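Cysteine synthase (Fusobacterium nucleatum subsp. nucleatum strain ATCC 25586, PDB 5XEN) probably catalyses the pyridoxal 5'-phosphate-dependent conversion of O-acetyl-L-serine and hydrogen sulfide into L-cysteine and acetate. Local coordinates at residues T201-P206 with D242-C247; G268-A273 with L295-G300; T67-A72 with F142-F147; E71-N76 with L92-P97. All blocks are in the same frame, centred on the assembly; numbering follows the deposited sequence.

Contact 1 of 4, residues T201-P206 with D242-C247. With CA (calcium ion), chain S.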
loop_
_atom_site.group_PDB
_atom_site.type_symbol
_atom_site.label_atom_id
_atom_site.label_comp_id
_atom_site.label_asym_id
_atom_site.label_seq_id
_atom_site.Cartn_x
_atom_site.Cartn_y
_atom_site.Cartn_z
ATOM N N THR B 201 11.840 -22.054 -13.642
ATOM C CA THR B 201 10.636 -21.271 -13.324
ATOM C C THR B 201 9.540 -22.223 -12.886
ATOM O O THR B 201 9.229 -23.210 -13.581
ATOM C CB THR B 201 10.201 -20.421 -14.543
ATOM O OG1 THR B 201 9.875 -21.288 -15.633
ATOM C CG2 THR B 201 11.297 -19.458 -14.940
ATOM N N PHE B 202 8.946 -21.953 -11.734
ATOM C CA PHE B 202 7.937 -22.815 -11.169
ATOM C C PHE B 202 6.654 -22.068 -10.812
ATOM O O PHE B 202 6.695 -21.048 -10.115
ATOM C CB PHE B 202 8.439 -23.438 -9.873
ATOM C CG PHE B 202 9.747 -24.172 -10.021
ATOM C CD1 PHE B 202 9.759 -25.512 -10.343
ATOM C CD2 PHE B 202 10.940 -23.525 -9.836
ATOM C CE1 PHE B 202 10.975 -26.198 -10.470
ATOM C CE2 PHE B 202 12.149 -24.214 -9.949
ATOM C CZ PHE B 202 12.152 -25.554 -10.270
ATOM N N PRO B 203 5.517 -22.601 -11.232
ATOM C CA PRO B 203 4.264 -22.113 -10.716
ATOM C C PRO B 203 3.900 -22.820 -9.405
ATOM O O PRO B 203 4.322 -23.975 -9.157
ATOM C CB PRO B 203 3.293 -22.474 -11.812
ATOM C CG PRO B 203 3.817 -23.802 -12.296
ATOM C CD PRO B 203 5.309 -23.682 -12.208
ATOM N N VAL B 204 3.092 -22.135 -8.608
ATOM C CA VAL B 204 2.510 -22.685 -7.404
ATOM C C VAL B 204 1.002 -22.747 -7.512
ATOM O O VAL B 204 0.365 -21.807 -8.036
ATOM C CB VAL B 204 2.893 -21.853 -6.159
ATOM C CG1 VAL B 204 2.589 -22.674 -4.884
ATOM C CG2 VAL B 204 4.356 -21.445 -6.213
ATOM N N GLU B 205 0.426 -23.832 -7.001
ATOM C CA GLU B 205 -1.015 -23.959 -6.885
ATOM C C GLU B 205 -1.410 -24.443 -5.490
ATOM O O GLU B 205 -0.557 -24.939 -4.752
ATOM C CB GLU B 205 -1.563 -24.891 -8.001
ATOM C CG GLU B 205 -1.235 -26.364 -7.804
ATOM C CD GLU B 205 -1.762 -27.289 -8.915
ATOM O OE1 GLU B 205 -2.502 -26.807 -9.809
ATOM O OE2 GLU B 205 -1.441 -28.498 -8.872
ATOM N N PRO B 206 -2.692 -24.335 -5.136
ATOM C CA PRO B 206 -3.130 -24.768 -3.809
ATOM C C PRO B 206 -3.067 -26.299 -3.692
ATOM O O PRO B 206 -3.535 -26.999 -4.582
ATOM C CB PRO B 206 -4.580 -24.238 -3.713
ATOM C CG PRO B 206 -4.718 -23.222 -4.811
ATOM C CD PRO B 206 -3.793 -23.689 -5.884
ATOM N N ASP B 242 8.938 -25.887 -14.727
ATOM C CA ASP B 242 9.936 -26.931 -14.485
ATOM C C ASP B 242 9.467 -28.006 -13.503
ATOM O O ASP B 242 10.025 -29.092 -13.454
ATOM C CB ASP B 242 11.259 -26.267 -14.120
ATOM C CG ASP B 242 11.835 -25.549 -15.317
ATOM O OD1 ASP B 242 11.973 -26.199 -16.351
ATOM O OD2 ASP B 242 12.039 -24.312 -15.280
ATOM N N ASP B 243 8.413 -27.697 -12.763
ATOM C CA ASP B 243 7.729 -28.605 -11.863
ATOM C C ASP B 243 6.514 -27.805 -11.381
ATOM O O ASP B 243 6.453 -26.575 -11.581
ATOM C CB ASP B 243 8.634 -28.961 -10.680
ATOM C CG ASP B 243 8.196 -30.193 -9.908
ATOM O OD1 ASP B 243 7.164 -30.820 -10.252
ATOM O OD2 ASP B 243 8.892 -30.534 -8.939
ATOM N N ILE B 244 5.556 -28.469 -10.771
ATOM C CA ILE B 244 4.438 -27.783 -10.137
ATOM C C ILE B 244 4.665 -27.810 -8.620
ATOM O O ILE B 244 4.810 -28.875 -8.035
ATOM C CB ILE B 244 3.112 -28.460 -10.414
ATOM C CG1 ILE B 244 2.910 -28.710 -11.918
ATOM C CG2 ILE B 244 1.994 -27.559 -9.920
ATOM C CD1 ILE B 244 2.894 -27.450 -12.749
ATOM N N LEU B 245 4.721 -26.648 -7.986
ATOM C CA LEU B 245 4.817 -26.589 -6.534
ATOM C C LEU B 245 3.460 -26.324 -5.899
ATOM O O LEU B 245 2.546 -25.795 -6.552
ATOM C CB LEU B 245 5.834 -25.543 -6.104
ATOM C CG LEU B 245 7.186 -25.570 -6.811
ATOM C CD1 LEU B 245 8.061 -24.447 -6.292
ATOM C CD2 LEU B 245 7.863 -26.943 -6.693
ATOM N N VAL B 246 3.298 -26.736 -4.638
ATOM C CA VAL B 246 2.011 -26.606 -3.976
ATOM C C VAL B 246 2.146 -26.095 -2.560
ATOM O O VAL B 246 3.217 -26.197 -1.964
ATOM C CB VAL B 246 1.193 -27.935 -3.955
ATOM C CG1 VAL B 246 0.899 -28.450 -5.366
ATOM C CG2 VAL B 246 1.902 -29.011 -3.131
ATOM N N CYS B 247 1.033 -25.588 -2.012
ATOM C CA CYS B 247 0.989 -25.174 -0.615
ATOM C C CYS B 247 -0.400 -25.402 -0.003
ATOM O O CYS B 247 -1.420 -25.070 -0.590
ATOM C CB CYS B 247 1.408 -23.702 -0.511
ATOM S SG CYS B 247 1.620 -23.103 1.175
HETATM CA CA CA S . 13.120 -26.630 -18.422
#

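Contact 2 of 4, residues G268-A273 with L295-G300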
loop_
_atom_site.group_PDB
_atom_site.type_symbol
_atom_site.label_atom_id
_atom_site.label_comp_id
_atom_site.label_asym_id
_atom_site.label_seq_id
_atom_site.Cartn_x
_atom_site.Cartn_y
_atom_site.Cartn_z
ATOM N N GLY B 268 -0.046 -10.863 0.804
ATOM C CA GLY B 268 -1.301 -11.561 0.829
ATOM C C GLY B 268 -1.153 -13.045 1.097
ATOM O O GLY B 268 -0.044 -13.548 1.294
ATOM N N ILE B 269 -2.274 -13.759 1.097
ATOM C CA ILE B 269 -2.253 -15.211 1.362
ATOM C C ILE B 269 -1.450 -15.934 0.290
ATOM O O ILE B 269 -0.668 -16.871 0.562
ATOM C CB ILE B 269 -3.672 -15.837 1.474
ATOM C CG1 ILE B 269 -4.528 -15.092 2.469
ATOM C CG2 ILE B 269 -3.602 -17.297 1.919
ATOM C CD1 ILE B 269 -6.025 -15.317 2.272
ATOM N N SER B 270 -1.674 -15.546 -0.962
ATOM C CA SER B 270 -0.908 -16.167 -2.037
ATOM C C SER B 270 0.604 -15.928 -1.933
ATOM O O SER B 270 1.381 -16.739 -2.407
ATOM C CB SER B 270 -1.459 -15.761 -3.418
ATOM O OG SER B 270 -1.096 -14.448 -3.788
ATOM N N THR B 271 1.015 -14.798 -1.375
ATOM C CA THR B 271 2.416 -14.511 -1.123
ATOM C C THR B 271 2.975 -15.494 -0.104
ATOM O O THR B 271 4.065 -16.013 -0.290
ATOM C CB THR B 271 2.653 -13.070 -0.621
ATOM O OG1 THR B 271 2.280 -12.162 -1.671
ATOM C CG2 THR B 271 4.122 -12.865 -0.258
ATOM N N GLY B 272 2.201 -15.766 0.941
ATOM C CA GLY B 272 2.592 -16.770 1.884
ATOM C C GLY B 272 2.728 -18.151 1.242
ATOM O O GLY B 272 3.713 -18.868 1.479
ATOM N N ALA B 273 1.757 -18.493 0.396
ATOM C CA ALA B 273 1.780 -19.775 -0.327
ATOM C C ALA B 273 2.985 -19.897 -1.240
ATOM O O ALA B 273 3.661 -20.935 -1.253
ATOM C CB ALA B 273 0.489 -19.990 -1.117
ATOM N N LEU B 295 7.511 -13.896 -6.671
ATOM C CA LEU B 295 6.552 -12.811 -6.917
ATOM C C LEU B 295 5.532 -12.750 -5.787
ATOM O O LEU B 295 4.871 -13.739 -5.493
ATOM C CB LEU B 295 5.861 -12.991 -8.250
ATOM C CG LEU B 295 5.136 -11.751 -8.767
ATOM C CD1 LEU B 295 6.114 -10.845 -9.489
ATOM C CD2 LEU B 295 4.030 -12.130 -9.737
ATOM N N SER B 296 5.490 -11.633 -5.068
ATOM C CA SER B 296 4.424 -11.380 -4.103
ATOM C C SER B 296 3.319 -10.630 -4.835
ATOM O O SER B 296 3.508 -9.478 -5.211
ATOM C CB SER B 296 4.920 -10.570 -2.911
ATOM O OG SER B 296 3.838 -10.084 -2.137
ATOM N N THR B 297 2.185 -11.289 -5.047
ATOM C CA THR B 297 1.160 -10.721 -5.940
ATOM C C THR B 297 0.437 -9.506 -5.373
ATOM O O THR B 297 0.149 -8.541 -6.110
ATOM C CB THR B 297 0.178 -11.805 -6.357
ATOM O OG1 THR B 297 0.916 -12.799 -7.049
ATOM C CG2 THR B 297 -0.932 -11.289 -7.263
ATOM N N ASP B 298 0.143 -9.537 -4.075
ATOM C CA ASP B 298 -0.526 -8.408 -3.446
ATOM C C ASP B 298 -0.110 -8.203 -2.000
ATOM O O ASP B 298 0.597 -9.039 -1.405
ATOM C CB ASP B 298 -2.058 -8.497 -3.620
ATOM C CG ASP B 298 -2.748 -9.485 -2.690
ATOM O OD1 ASP B 298 -2.064 -10.337 -2.059
ATOM O OD2 ASP B 298 -3.995 -9.446 -2.624
ATOM N N SER B 299 -0.516 -7.065 -1.444
ATOM C CA SER B 299 -0.185 -6.806 -0.059
ATOM C C SER B 299 -1.265 -7.392 0.866
ATOM O O SER B 299 -2.349 -7.779 0.431
ATOM C CB SER B 299 -0.044 -5.326 0.164
ATOM O OG SER B 299 -1.329 -4.750 0.042
ATOM N N GLY B 300 -0.918 -7.509 2.142
ATOM C CA GLY B 300 -1.707 -8.268 3.088
ATOM C C GLY B 300 -2.834 -7.528 3.760
ATOM O O GLY B 300 -3.620 -8.145 4.474
HETATM O O HOH W 1 -0.387 -12.272 -2.269
HETATM O O HOH W 2 1.699 -14.175 -4.377
#

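Contact 3 of 4, residues T67-A72 with F142-F147. With SER (serine), chain N.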
loop_
_atom_site.group_PDB
_atom_site.type_symbol
_atom_site.label_atom_id
_atom_site.label_comp_id
_atom_site.label_asym_id
_atom_site.label_seq_id
_atom_site.Cartn_x
_atom_site.Cartn_y
_atom_site.Cartn_z
ATOM N N THR B 67 -18.362 3.312 -22.965
ATOM C CA THR B 67 -18.330 1.861 -22.982
ATOM C C THR B 67 -18.263 1.378 -21.518
ATOM O O THR B 67 -17.451 1.884 -20.747
ATOM C CB THR B 67 -17.073 1.382 -23.744
ATOM O OG1 THR B 67 -17.141 1.794 -25.120
ATOM C CG2 THR B 67 -16.915 -0.137 -23.646
ATOM N N VAL B 68 -19.099 0.417 -21.143
ATOM C CA VAL B 68 -19.058 -0.143 -19.815
ATOM C C VAL B 68 -18.075 -1.310 -19.835
ATOM O O VAL B 68 -18.170 -2.216 -20.651
ATOM C CB VAL B 68 -20.444 -0.609 -19.364
ATOM C CG1 VAL B 68 -20.423 -1.292 -17.991
ATOM C CG2 VAL B 68 -21.349 0.640 -19.312
ATOM N N ILE B 69 -17.055 -1.217 -18.985
ATOM C CA ILE B 69 -16.099 -2.317 -18.844
ATOM C C ILE B 69 -16.690 -3.322 -17.859
ATOM O O ILE B 69 -17.187 -2.936 -16.794
ATOM C CB ILE B 69 -14.755 -1.791 -18.405
ATOM C CG1 ILE B 69 -14.334 -0.755 -19.456
ATOM C CG2 ILE B 69 -13.743 -2.952 -18.279
ATOM C CD1 ILE B 69 -13.084 -0.000 -19.176
ATOM N N ILE B 70 -16.649 -4.601 -18.225
ATOM C CA ILE B 70 -17.212 -5.651 -17.404
ATOM C C ILE B 70 -16.204 -6.818 -17.329
ATOM O O ILE B 70 -15.696 -7.244 -18.351
ATOM C CB ILE B 70 -18.524 -6.207 -17.969
ATOM C CG1 ILE B 70 -19.542 -5.103 -18.290
ATOM C CG2 ILE B 70 -19.162 -7.102 -16.898
ATOM C CD1 ILE B 70 -20.695 -5.615 -19.135
ATOM N N GLU B 71 -15.931 -7.309 -16.122
ATOM C CA GLU B 71 -14.904 -8.337 -15.926
ATOM C C GLU B 71 -15.273 -9.248 -14.764
ATOM O O GLU B 71 -15.864 -8.786 -13.772
ATOM C CB GLU B 71 -13.533 -7.701 -15.725
ATOM C CG GLU B 71 -12.350 -8.656 -15.585
ATOM C CD GLU B 71 -11.940 -9.380 -16.885
ATOM O OE1 GLU B 71 -12.751 -9.436 -17.843
ATOM O OE2 GLU B 71 -10.799 -9.899 -16.932
ATOM N N ALA B 72 -15.002 -10.540 -14.923
ATOM C CA ALA B 72 -15.104 -11.508 -13.831
ATOM C C ALA B 72 -13.726 -11.611 -13.164
ATOM O O ALA B 72 -12.721 -11.729 -13.855
ATOM C CB ALA B 72 -15.563 -12.870 -14.366
ATOM N N PHE B 142 -17.053 -3.704 -23.054
ATOM C CA PHE B 142 -15.798 -4.329 -23.362
ATOM C C PHE B 142 -15.511 -5.272 -22.187
ATOM O O PHE B 142 -15.569 -4.845 -21.040
ATOM C CB PHE B 142 -14.676 -3.312 -23.490
ATOM C CG PHE B 142 -13.314 -3.958 -23.617
ATOM C CD1 PHE B 142 -13.010 -4.697 -24.751
ATOM C CD2 PHE B 142 -12.359 -3.881 -22.608
ATOM C CE1 PHE B 142 -11.776 -5.337 -24.893
ATOM C CE2 PHE B 142 -11.113 -4.523 -22.741
ATOM C CZ PHE B 142 -10.829 -5.250 -23.876
ATOM N N VAL B 143 -15.234 -6.532 -22.494
ATOM C CA VAL B 143 -14.849 -7.517 -21.510
ATOM C C VAL B 143 -13.361 -7.776 -21.677
ATOM O O VAL B 143 -12.929 -8.349 -22.671
ATOM C CB VAL B 143 -15.633 -8.823 -21.689
ATOM C CG1 VAL B 143 -15.235 -9.868 -20.626
ATOM C CG2 VAL B 143 -17.133 -8.517 -21.605
ATOM N N PRO B 144 -12.554 -7.344 -20.720
ATOM C CA PRO B 144 -11.112 -7.601 -20.885
ATOM C C PRO B 144 -10.762 -9.116 -21.025
ATOM O O PRO B 144 -9.896 -9.486 -21.833
ATOM C CB PRO B 144 -10.508 -6.967 -19.635
ATOM C CG PRO B 144 -11.500 -5.908 -19.225
ATOM C CD PRO B 144 -12.839 -6.469 -19.571
ATOM N N ASN B 145 -11.476 -9.949 -20.281
ATOM C CA ASN B 145 -11.289 -11.396 -20.222
ATOM C C ASN B 145 -9.825 -11.814 -19.941
ATOM O O ASN B 145 -9.113 -12.336 -20.812
ATOM C CB ASN B 145 -11.803 -12.072 -21.484
ATOM C CG ASN B 145 -11.989 -13.565 -21.283
ATOM O OD1 ASN B 145 -11.548 -14.138 -20.266
ATOM N ND2 ASN B 145 -12.627 -14.199 -22.236
ATOM N N GLN B 146 -9.392 -11.547 -18.722
ATOM C CA GLN B 146 -8.050 -11.872 -18.265
ATOM C C GLN B 146 -7.649 -13.364 -18.428
ATOM O O GLN B 146 -6.483 -13.669 -18.453
ATOM C CB GLN B 146 -7.905 -11.481 -16.795
ATOM C CG GLN B 146 -8.828 -12.248 -15.861
ATOM C CD GLN B 146 -8.577 -11.895 -14.398
ATOM O OE1 GLN B 146 -7.427 -11.632 -13.993
ATOM N NE2 GLN B 146 -9.631 -11.931 -13.588
ATOM N N PHE B 147 -8.621 -14.269 -18.502
ATOM C CA PHE B 147 -8.355 -15.698 -18.654
ATOM C C PHE B 147 -7.867 -16.047 -20.062
ATOM O O PHE B 147 -7.217 -17.079 -20.231
ATOM C CB PHE B 147 -9.609 -16.512 -18.316
ATOM C CG PHE B 147 -10.202 -16.139 -16.981
ATOM C CD1 PHE B 147 -9.651 -16.622 -15.813
ATOM C CD2 PHE B 147 -11.237 -15.229 -16.909
ATOM C CE1 PHE B 147 -10.158 -16.243 -14.576
ATOM C CE2 PHE B 147 -11.737 -14.835 -15.674
ATOM C CZ PHE B 147 -11.197 -15.362 -14.516
HETATM N N SER N . -6.197 -13.458 -9.329
HETATM C CA SER N . -6.930 -12.973 -10.488
HETATM C C SER N . -7.993 -11.883 -10.144
HETATM O O SER N . -9.116 -11.883 -10.740
HETATM C CB SER N . -7.636 -14.093 -11.128
HETATM O OG SER N . -8.783 -14.319 -10.326
HETATM O OXT SER N . -7.553 -10.926 -9.495
#

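Contact 4 of 4, residues E71-N76 with L92-P97. With SER (serine), chain N.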
loop_
_atom_site.group_PDB
_atom_site.type_symbol
_atom_site.label_atom_id
_atom_site.label_comp_id
_atom_site.label_asym_id
_atom_site.label_seq_id
_atom_site.Cartn_x
_atom_site.Cartn_y
_atom_site.Cartn_z
ATOM N N GLU B 71 -15.931 -7.309 -16.122
ATOM C CA GLU B 71 -14.904 -8.337 -15.926
ATOM C C GLU B 71 -15.273 -9.248 -14.764
ATOM O O GLU B 71 -15.864 -8.786 -13.772
ATOM C CB GLU B 71 -13.533 -7.701 -15.725
ATOM C CG GLU B 71 -12.350 -8.656 -15.585
ATOM C CD GLU B 71 -11.940 -9.380 -16.885
ATOM O OE1 GLU B 71 -12.751 -9.436 -17.843
ATOM O OE2 GLU B 71 -10.799 -9.899 -16.932
ATOM N N ALA B 72 -15.002 -10.540 -14.923
ATOM C CA ALA B 72 -15.104 -11.508 -13.831
ATOM C C ALA B 72 -13.726 -11.611 -13.164
ATOM O O ALA B 72 -12.721 -11.729 -13.855
ATOM C CB ALA B 72 -15.563 -12.870 -14.366
ATOM N N THR B 73 -13.679 -11.592 -11.835
ATOM C CA THR B 73 -12.424 -11.481 -11.110
ATOM C C THR B 73 -12.590 -12.085 -9.711
ATOM O O THR B 73 -13.703 -12.055 -9.145
ATOM C CB THR B 73 -11.972 -10.003 -10.984
ATOM O OG1 THR B 73 -10.811 -9.887 -10.161
ATOM C CG2 THR B 73 -13.040 -9.145 -10.349
ATOM N N SER B 74 -11.490 -12.590 -9.150
ATOM C CA SER B 74 -11.472 -12.961 -7.743
ATOM C C SER B 74 -11.142 -11.739 -6.864
ATOM O O SER B 74 -11.146 -11.851 -5.629
ATOM C CB SER B 74 -10.492 -14.116 -7.488
ATOM O OG SER B 74 -9.168 -13.749 -7.806
ATOM N N GLY B 75 -10.828 -10.601 -7.471
ATOM C CA GLY B 75 -10.750 -9.346 -6.714
ATOM C C GLY B 75 -9.736 -8.365 -7.242
ATOM O O GLY B 75 -10.082 -7.236 -7.574
ATOM N N ASN B 76 -8.473 -8.786 -7.298
ATOM C CA ASN B 76 -7.399 -7.853 -7.595
ATOM C C ASN B 76 -7.461 -7.294 -9.013
ATOM O O ASN B 76 -7.224 -6.114 -9.205
ATOM C CB ASN B 76 -6.051 -8.446 -7.297
ATOM C CG ASN B 76 -5.734 -8.405 -5.810
ATOM O OD1 ASN B 76 -6.008 -7.397 -5.161
ATOM N ND2 ASN B 76 -5.152 -9.475 -5.269
ATOM N N LEU B 92 -17.091 0.855 -14.737
ATOM C CA LEU B 92 -16.700 -0.545 -14.547
ATOM C C LEU B 92 -17.740 -1.277 -13.715
ATOM O O LEU B 92 -18.201 -0.768 -12.674
ATOM C CB LEU B 92 -15.339 -0.618 -13.870
ATOM C CG LEU B 92 -14.793 -2.012 -13.519
ATOM C CD1 LEU B 92 -14.496 -2.815 -14.777
ATOM C CD2 LEU B 92 -13.544 -1.887 -12.615
ATOM N N LYS B 93 -18.083 -2.477 -14.176
ATOM C CA LYS B 93 -18.859 -3.430 -13.424
ATOM C C LYS B 93 -18.057 -4.730 -13.279
ATOM O O LYS B 93 -17.498 -5.237 -14.256
ATOM C CB LYS B 93 -20.209 -3.733 -14.107
ATOM C CG LYS B 93 -21.079 -2.518 -14.343
ATOM C CD LYS B 93 -22.523 -2.846 -14.761
ATOM C CE LYS B 93 -23.267 -1.544 -15.021
ATOM N NZ LYS B 93 -24.710 -1.751 -15.325
ATOM N N ILE B 94 -18.024 -5.258 -12.058
ATOM C CA ILE B 94 -17.244 -6.454 -11.744
ATOM C C ILE B 94 -18.175 -7.545 -11.219
ATOM O O ILE B 94 -19.055 -7.275 -10.389
ATOM C CB ILE B 94 -16.153 -6.121 -10.696
ATOM C CG1 ILE B 94 -15.053 -5.269 -11.338
ATOM C CG2 ILE B 94 -15.629 -7.378 -9.998
ATOM C CD1 ILE B 94 -14.305 -5.937 -12.478
ATOM N N VAL B 95 -17.952 -8.770 -11.678
ATOM C CA VAL B 95 -18.593 -9.958 -11.129
ATOM C C VAL B 95 -17.517 -10.733 -10.318
ATOM O O VAL B 95 -16.431 -11.054 -10.838
ATOM C CB VAL B 95 -19.169 -10.860 -12.244
ATOM C CG1 VAL B 95 -19.969 -12.017 -11.643
ATOM C CG2 VAL B 95 -20.025 -10.043 -13.219
ATOM N N MET B 96 -17.813 -11.025 -9.048
ATOM C CA MET B 96 -16.866 -11.683 -8.149
ATOM C C MET B 96 -17.573 -12.708 -7.256
ATOM O O MET B 96 -18.728 -12.501 -6.904
ATOM C CB MET B 96 -16.221 -10.630 -7.245
ATOM C CG MET B 96 -15.064 -11.145 -6.386
ATOM S SD MET B 96 -14.275 -9.848 -5.401
ATOM C CE MET B 96 -15.695 -8.756 -5.151
ATOM N N PRO B 97 -16.862 -13.769 -6.827
ATOM C CA PRO B 97 -17.483 -14.709 -5.898
ATOM C C PRO B 97 -17.666 -14.091 -4.533
ATOM O O PRO B 97 -16.811 -13.332 -4.077
ATOM C CB PRO B 97 -16.473 -15.846 -5.810
ATOM C CG PRO B 97 -15.632 -15.731 -7.034
ATOM C CD PRO B 97 -15.529 -14.246 -7.257
HETATM N N SER N . -6.197 -13.458 -9.329
HETATM C CA SER N . -6.930 -12.973 -10.488
HETATM C C SER N . -7.993 -11.883 -10.144
HETATM O O SER N . -9.116 -11.883 -10.740
HETATM C CB SER N . -7.636 -14.093 -11.128
HETATM O OG SER N . -8.783 -14.319 -10.326
HETATM O OXT SER N . -7.553 -10.926 -9.495
#

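Contact 1 of 4, residues T201-P206 with D242-C247
V204, E205 and P206 run in parallel register beside L245, V246 and C247, the two strand segments crossing at -33°, and L245 stitches them by giving its N to P203 O and lending its O to E205 N, both at 2.9 Å. Further along, C247 N reaches E205 O in a longer bond. Upstream of this ladder D242 takes over. Its N meets T201 O at 2.9 Å in an almost straight bond, and its carboxylate turns back beside that same N (chi1 -69°), bringing OD2 to T201 N at 2.8 Å through the anti lone pair. The other oxygen, OD1, binds a calcium ion at 2.4 Å, while K193 pairs with OD2, so each oxygen has its own cation. The strands belong to a beta-alpha-beta unit, linked through helix 211-214, and strand 245-247 forms one margin of the six-stranded mixed sheet. On one face of it lie V204 and L245, both packed on A277 of helix 269-284. On the other, E205 and V246 lie alongside, pointing the same way, with E205 CG 3.9 Å from V246 CG1; the E205 carboxylate continues to L212 N and S213 OG. F202 sets its CB 3.7 Å from L245 CD1, and its ring atoms CD1 and CE1 rest against D243 CB. P203 CD presses to 3.2 Å from D243 O, a buried carbonyl oxygen without a polar partner in the model.

Contact 2 of 4, residues G268-A273 with L295-G300
T271 OG1 and S296 OG meet hydroxyl to hydroxyl at 2.6 Å, and G268 N donates to D298 O at 2.9 Å from well above the carbonyl plane. The T271 rotamer (chi1 -65°) leaves CG2 as well as OG1 facing the S296 hydroxyl. Two waters extend the network. The first donates hydrogen bonds to S270 OG and to D298 OD1, the latter at 2.6 Å, and is also bonded to T271 OG1. The second donates to S270 OG at 2.9 Å and accepts from T297 N at 3.0 Å. With both waters donating to it, S270 OG is consistent with a hydroxyl whose own proton points to N1 of pyridoxal 5'-phosphate, its bonded partner. The second oxygen of D298, OD2, is engaged by Y303, K302 and N76, while OD1 packs 3.2 Å from G268 CA. Packing beyond these bonds is slight: T297 CB approaches S270 OG, and T271 CG2 lies near S296 CB. G268 is the N-cap of helix 269-284, which thus starts against the end of strand 291-296; that strand is flanked by strands 31-36 and 174-178, and L259 of helix 249-263 packs against T271.

Contact 3 of 4, residues T67-A72 with F142-F147
The carboxylate of E71 lies against the ring of P144, OE1 being 3.4 Å from P144 CD, and receives two successive backbone amides of the loop beyond. This is the margin of a four-stranded parallel sheet: strand 68-72 pairs with the short strand 141-142, and the chain then leaves the sheet as a loop leading to helix 151-167. The pairing itself is brief, with F142 N on V68 O and I70 N on F142 O. Once the ladder ends, E71 stands in for it. N145 N binds OE1 at 2.8 Å, on the syn side and slightly out of plane, and Q146 N binds OE2 at 2.8 Å on its syn lone pair. A bend at chi2 (71°) after an extended start turns the carboxylate toward these amides, whose two N-H groups fix its rotation. Apolar contact accompanies the polar grip: the I69 side chain crosses the P144 ring at about a right angle, CG2 3.8 Å from P144 CG, and T67 CG2 touches F142 CB. I70 O, buried and without a polar partner, has V143 CA 3.3 Å away in a CA-H...O contact. Q146 ties the loop to the active site. Its NE2 donates to A72 O at 3.1 Å, on a lone pair in the carbonyl plane, and to O of the bound serine at 2.9 Å, while T77 OG1 holds OE1 and so helps set the amide's orientation. The aliphatic part of the same side chain settles on a ring, Q146 CG lying 3.9 Å above the plane of F147, over its centre.

Contact 4 of 4, residues E71-N76 with L92-P97
T73 joins the sheet to the ligand: its N donates to V95 O at 3.0 Å, and its OG1 stands 2.7 Å from O of the bound serine. S74 adds two direct bonds, from its N to serine O at 2.9 Å and from its OG to the serine OG at 2.6 Å. T77 N also binds the serine, and N76 N lies 3.2 Å from serine OXT. Behind this first shell, T73 OG1 accepts from G75 N at 2.8 Å, forming an ST turn, and takes G78 N as well; the anti placement of OG1 against its own N (chi1 174°) lets it serve turn and ligand together. G75, the N-cap of helix 76-88, has a backbone at phi 148°, where a side chain would jam against the preceding carbonyl. The turn rests on M96, whose CG lies 3.2 Å from T73 O while SD sits beside S74 O and G75 CA; R104 also binds S74 O. Further out, V95 N to E71 O and E71 N to K93 O complete the parallel ladder, with I94 CD1 packed on E71 CB. Strand 68-72, helix 76-88 and strand 91-97 make a beta-alpha-beta unit whose strand-to-helix turn supplies much of the serine's polar grip. N76 binds pyridoxal 5'-phosphate at O3 through ND2. A carboxylate met by backbone amides, with the T73 hydroxyl beside it, at the start of a helix would probably be stabilised as an anion by the helix end, consistent with recognition of an amino acid substrate's carboxylate, as in related enzymes of this family.

How the contacts relate
Contacts 3 and 4 share E71 and A72 and sit on the two sides of strand 68-72, their centres 9 Å apart; contacts 1 and 2 reach the other, mixed sheet and touch where C247 meets A273. Contact 1 is the partly exposed one, at a sheet margin with a calcium ion, whereas contacts 2, 3 and 4 are buried. Their polar chemistry follows their place: ladder bonds and a calcium-binding carboxylate in contact 1, hydroxyls, waters and the cofactor nitrogen in contact 2, and amides gathered round carboxylates in contacts 3 and 4, which both touch the serine. D298 and N76, probably hydrogen-bonded, link contacts 2 and 4 beside the cofactor.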